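Local structure of putative flagellar protein FliS (Parabacteroides merdae ATCC 43184, 4YOK) at residues A[97-109]-A[119-131]. The protein is of unknown function, pairing a prealbumin-like N-terminal domain with a second beta domain. Sequence-based numbering, arbitrary orientation.
Sequences EVTPYFMISNEQL and SFMINRIVPDAKI
The first beta hairpin of the C-terminal DUF3823_C domain, formed by strands 102-111 and 115-124, pairs Met103 with Asn123 and Ser105 with Met121 as antiparallel hydrogen-bonded pairs. A beta bulge then shifts the register by one residue before Gln108 meets Ser119, with Gln108 N donating to Ser119 O at 2.8 Å. On one face Asn123 reinforces the backbone pairing. With CG beside its own backbone N (chi1 -48°), the amide turns toward the neighbouring strand, and ND2 donates to Ser105 OG at 3.1 Å, the oxygen lying in the amide plane, with a weak, bent second bond to Met103 O. On the other face the Phe102 ring gathers mostly aliphatic carbon. Ile131 CG1 sits over one face of that ring in a CH-pi contact, 3.9 Å from the centroid, while Ile122 CG2 approaches CD1 and Ala129 CB touches CZ. Alongside runs the aliphatic part of Arg124, its CG 3.7 Å from Phe102 CE1. Where the linker from the N-terminal domain enters, Ile125 packs CG1 on Met103 CG, and both touch Tyr18 of strand 9-18. Here Tyr101 O accepts two N-H groups from the same face of its carbonyl plane, Ile125 N at 2.9 Å and Val126 N at 3.3 Å.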
# COMPACT_ATOMS: atom_id res chain seq x y z
N GLU A 97 -12.33 -5.43 2.96
CA GLU A 97 -11.46 -6.58 3.30
C GLU A 97 -10.95 -7.26 2.05
O GLU A 97 -11.72 -7.57 1.13
CB GLU A 97 -12.22 -7.63 4.15
CG GLU A 97 -12.23 -7.36 5.64
CD GLU A 97 -10.92 -7.57 6.37
OE1 GLU A 97 -10.34 -8.68 6.31
OE2 GLU A 97 -10.50 -6.62 7.06
N VAL A 98 -9.63 -7.45 2.00
CA VAL A 98 -8.96 -8.15 0.89
C VAL A 98 -8.07 -9.27 1.46
O VAL A 98 -7.93 -9.39 2.69
CB VAL A 98 -8.15 -7.16 0.02
CG1 VAL A 98 -9.07 -6.09 -0.60
CG2 VAL A 98 -6.98 -6.54 0.81
N THR A 99 -7.49 -10.11 0.57
CA THR A 99 -6.60 -11.18 1.02
C THR A 99 -5.20 -10.93 0.46
O THR A 99 -4.94 -11.31 -0.68
CB THR A 99 -7.10 -12.58 0.64
OG1 THR A 99 -8.47 -12.69 1.03
CG2 THR A 99 -6.26 -13.69 1.30
N PRO A 100 -4.32 -10.26 1.24
CA PRO A 100 -2.95 -10.00 0.75
C PRO A 100 -2.18 -11.30 0.54
O PRO A 100 -2.46 -12.28 1.23
CB PRO A 100 -2.31 -9.17 1.87
CG PRO A 100 -3.45 -8.72 2.76
CD PRO A 100 -4.52 -9.75 2.61
N TYR A 101 -1.19 -11.30 -0.38
CA TYR A 101 -0.33 -12.48 -0.58
C TYR A 101 0.58 -12.65 0.64
O TYR A 101 0.74 -13.76 1.14
CB TYR A 101 0.53 -12.29 -1.85
CG TYR A 101 -0.29 -12.28 -3.11
CD1 TYR A 101 -0.99 -13.42 -3.52
CD2 TYR A 101 -0.44 -11.11 -3.86
CE1 TYR A 101 -1.80 -13.40 -4.66
CE2 TYR A 101 -1.19 -11.10 -5.04
CZ TYR A 101 -1.87 -12.25 -5.43
OH TYR A 101 -2.65 -12.26 -6.56
N PHE A 102 1.13 -11.53 1.11
CA PHE A 102 2.06 -11.44 2.24
C PHE A 102 1.74 -10.26 3.15
O PHE A 102 1.16 -9.27 2.72
CB PHE A 102 3.52 -11.26 1.74
CG PHE A 102 4.00 -12.41 0.89
CD1 PHE A 102 4.42 -13.60 1.48
CD2 PHE A 102 3.98 -12.33 -0.50
CE1 PHE A 102 4.80 -14.70 0.69
CE2 PHE A 102 4.38 -13.42 -1.29
CZ PHE A 102 4.76 -14.61 -0.68
N MSE A 103 2.13 -10.39 4.41
CA MSE A 103 2.06 -9.32 5.40
C MSE A 103 3.46 -9.15 5.98
O MSE A 103 4.17 -10.13 6.21
CB MSE A 103 1.01 -9.59 6.50
CG MSE A 103 -0.44 -9.53 6.01
SE MSE A 103 -1.05 -7.70 5.51
CE MSE A 103 -1.09 -6.94 7.30
N ILE A 104 3.85 -7.90 6.23
CA ILE A 104 5.11 -7.52 6.85
C ILE A 104 4.79 -7.14 8.29
O ILE A 104 3.82 -6.41 8.51
CB ILE A 104 5.80 -6.35 6.09
CG1 ILE A 104 6.09 -6.71 4.62
CG2 ILE A 104 7.08 -5.88 6.81
CD1 ILE A 104 6.37 -5.47 3.72
N SER A 105 5.58 -7.61 9.25
CA SER A 105 5.36 -7.26 10.66
C SER A 105 6.70 -7.17 11.40
O SER A 105 7.73 -7.54 10.84
CB SER A 105 4.46 -8.29 11.34
OG SER A 105 5.10 -9.55 11.42
N ASN A 106 6.67 -6.67 12.66
CA ASN A 106 7.82 -6.57 13.56
C ASN A 106 9.01 -5.83 12.91
O ASN A 106 10.16 -6.21 13.11
CB ASN A 106 8.25 -7.98 14.01
CG ASN A 106 9.04 -8.02 15.30
OD1 ASN A 106 8.90 -7.16 16.18
ND2 ASN A 106 9.90 -9.03 15.42
N GLU A 107 8.74 -4.76 12.16
CA GLU A 107 9.80 -4.03 11.44
C GLU A 107 10.68 -3.21 12.34
O GLU A 107 10.21 -2.47 13.21
CB GLU A 107 9.23 -3.09 10.37
CG GLU A 107 8.27 -3.76 9.42
CD GLU A 107 6.81 -3.56 9.78
OE1 GLU A 107 6.52 -3.40 10.99
OE2 GLU A 107 5.96 -3.59 8.87
N GLN A 108 11.98 -3.32 12.11
CA GLN A 108 13.00 -2.52 12.79
C GLN A 108 13.92 -1.97 11.71
O GLN A 108 14.68 -2.73 11.10
CB GLN A 108 13.75 -3.32 13.87
CG GLN A 108 13.01 -3.32 15.22
CD GLN A 108 12.89 -1.94 15.85
OE1 GLN A 108 11.82 -1.54 16.33
NE2 GLN A 108 13.98 -1.17 15.85
N LEU A 109 13.74 -0.68 11.38
CA LEU A 109 14.49 -0.01 10.30
C LEU A 109 15.40 1.06 10.87
O LEU A 109 14.97 1.86 11.70
CB LEU A 109 13.53 0.61 9.26
CG LEU A 109 12.33 -0.26 8.80
CD1 LEU A 109 11.49 0.48 7.78
CD2 LEU A 109 12.80 -1.63 8.21
N SER A 119 15.29 -5.40 9.86
CA SER A 119 14.92 -6.70 10.39
C SER A 119 13.41 -6.71 10.46
O SER A 119 12.83 -5.72 10.92
CB SER A 119 15.54 -6.93 11.77
OG SER A 119 16.92 -7.16 11.60
N PHE A 120 12.75 -7.76 9.95
CA PHE A 120 11.29 -7.85 9.95
C PHE A 120 10.86 -9.26 9.63
O PHE A 120 11.70 -10.12 9.33
CB PHE A 120 10.64 -6.84 8.95
CG PHE A 120 11.17 -6.91 7.54
CD1 PHE A 120 12.34 -6.24 7.18
CD2 PHE A 120 10.45 -7.56 6.54
CE1 PHE A 120 12.82 -6.30 5.87
CE2 PHE A 120 10.92 -7.59 5.22
CZ PHE A 120 12.13 -7.00 4.91
N MSE A 121 9.56 -9.51 9.76
CA MSE A 121 8.95 -10.80 9.47
C MSE A 121 8.07 -10.70 8.23
O MSE A 121 7.31 -9.74 8.09
CB MSE A 121 8.11 -11.26 10.67
CG MSE A 121 8.95 -11.70 11.83
SE MSE A 121 9.01 -13.64 11.82
CE MSE A 121 7.06 -13.98 12.16
N ILE A 122 8.17 -11.68 7.35
CA ILE A 122 7.32 -11.79 6.17
C ILE A 122 6.45 -13.00 6.40
O ILE A 122 6.97 -14.13 6.50
CB ILE A 122 8.09 -11.88 4.83
CG1 ILE A 122 8.92 -10.60 4.57
CG2 ILE A 122 7.09 -12.16 3.66
CD1 ILE A 122 9.99 -10.77 3.46
N ASN A 123 5.16 -12.77 6.55
CA ASN A 123 4.17 -13.81 6.79
C ASN A 123 3.43 -14.12 5.51
O ASN A 123 2.82 -13.21 4.92
CB ASN A 123 3.18 -13.33 7.88
CG ASN A 123 3.89 -12.75 9.09
OD1 ASN A 123 4.55 -13.48 9.82
ND2 ASN A 123 3.89 -11.42 9.24
N ARG A 124 3.45 -15.39 5.08
CA ARG A 124 2.74 -15.81 3.88
C ARG A 124 1.26 -16.05 4.23
O ARG A 124 0.96 -16.86 5.11
CB ARG A 124 3.37 -17.08 3.26
CG ARG A 124 2.70 -17.48 1.94
CD ARG A 124 3.32 -18.69 1.25
NE ARG A 124 3.38 -19.84 2.16
CZ ARG A 124 4.52 -20.43 2.53
NH1 ARG A 124 5.69 -20.00 2.06
NH2 ARG A 124 4.49 -21.46 3.36
N ILE A 125 0.36 -15.30 3.59
CA ILE A 125 -1.09 -15.42 3.82
C ILE A 125 -1.70 -16.39 2.80
O ILE A 125 -2.55 -17.20 3.18
CB ILE A 125 -1.79 -14.01 3.77
CG1 ILE A 125 -1.15 -12.98 4.77
CG2 ILE A 125 -3.30 -14.10 3.96
CD1 ILE A 125 -1.11 -13.38 6.28
N VAL A 126 -1.30 -16.29 1.52
CA VAL A 126 -1.85 -17.15 0.45
C VAL A 126 -0.91 -18.35 0.31
O VAL A 126 0.26 -18.16 0.06
CB VAL A 126 -2.05 -16.32 -0.85
CG1 VAL A 126 -2.49 -17.20 -2.04
CG2 VAL A 126 -3.06 -15.20 -0.61
N PRO A 127 -1.42 -19.60 0.48
CA PRO A 127 -0.53 -20.77 0.51
C PRO A 127 0.43 -20.97 -0.68
O PRO A 127 1.53 -21.46 -0.46
CB PRO A 127 -1.51 -21.95 0.57
CG PRO A 127 -2.66 -21.41 1.27
CD PRO A 127 -2.80 -19.99 0.83
N ASP A 128 0.02 -20.62 -1.90
CA ASP A 128 0.91 -20.87 -3.03
C ASP A 128 1.64 -19.60 -3.52
O ASP A 128 2.27 -19.64 -4.58
CB ASP A 128 0.13 -21.51 -4.19
CG ASP A 128 -0.07 -23.00 -4.03
OD1 ASP A 128 0.80 -23.66 -3.41
OD2 ASP A 128 -1.07 -23.53 -4.58
N ALA A 129 1.61 -18.52 -2.74
CA ALA A 129 2.29 -17.29 -3.13
C ALA A 129 3.79 -17.41 -2.91
O ALA A 129 4.25 -18.07 -1.96
CB ALA A 129 1.74 -16.10 -2.34
N LYS A 130 4.55 -16.75 -3.80
CA LYS A 130 6.01 -16.74 -3.77
C LYS A 130 6.50 -15.30 -3.79
O LYS A 130 5.89 -14.46 -4.47
CB LYS A 130 6.61 -17.51 -4.97
CG LYS A 130 6.27 -19.00 -5.03
CD LYS A 130 6.93 -19.82 -3.91
CE LYS A 130 6.53 -21.28 -3.91
NZ LYS A 130 7.29 -22.07 -4.91
N ILE A 131 7.63 -15.03 -3.14
CA ILE A 131 8.18 -13.66 -3.12
C ILE A 131 9.00 -13.41 -4.39
O ILE A 131 9.88 -14.21 -4.71
CB ILE A 131 9.03 -13.38 -1.85
CG1 ILE A 131 8.21 -13.54 -0.55
CG2 ILE A 131 9.71 -11.98 -1.92
CD1 ILE A 131 9.04 -13.69 0.71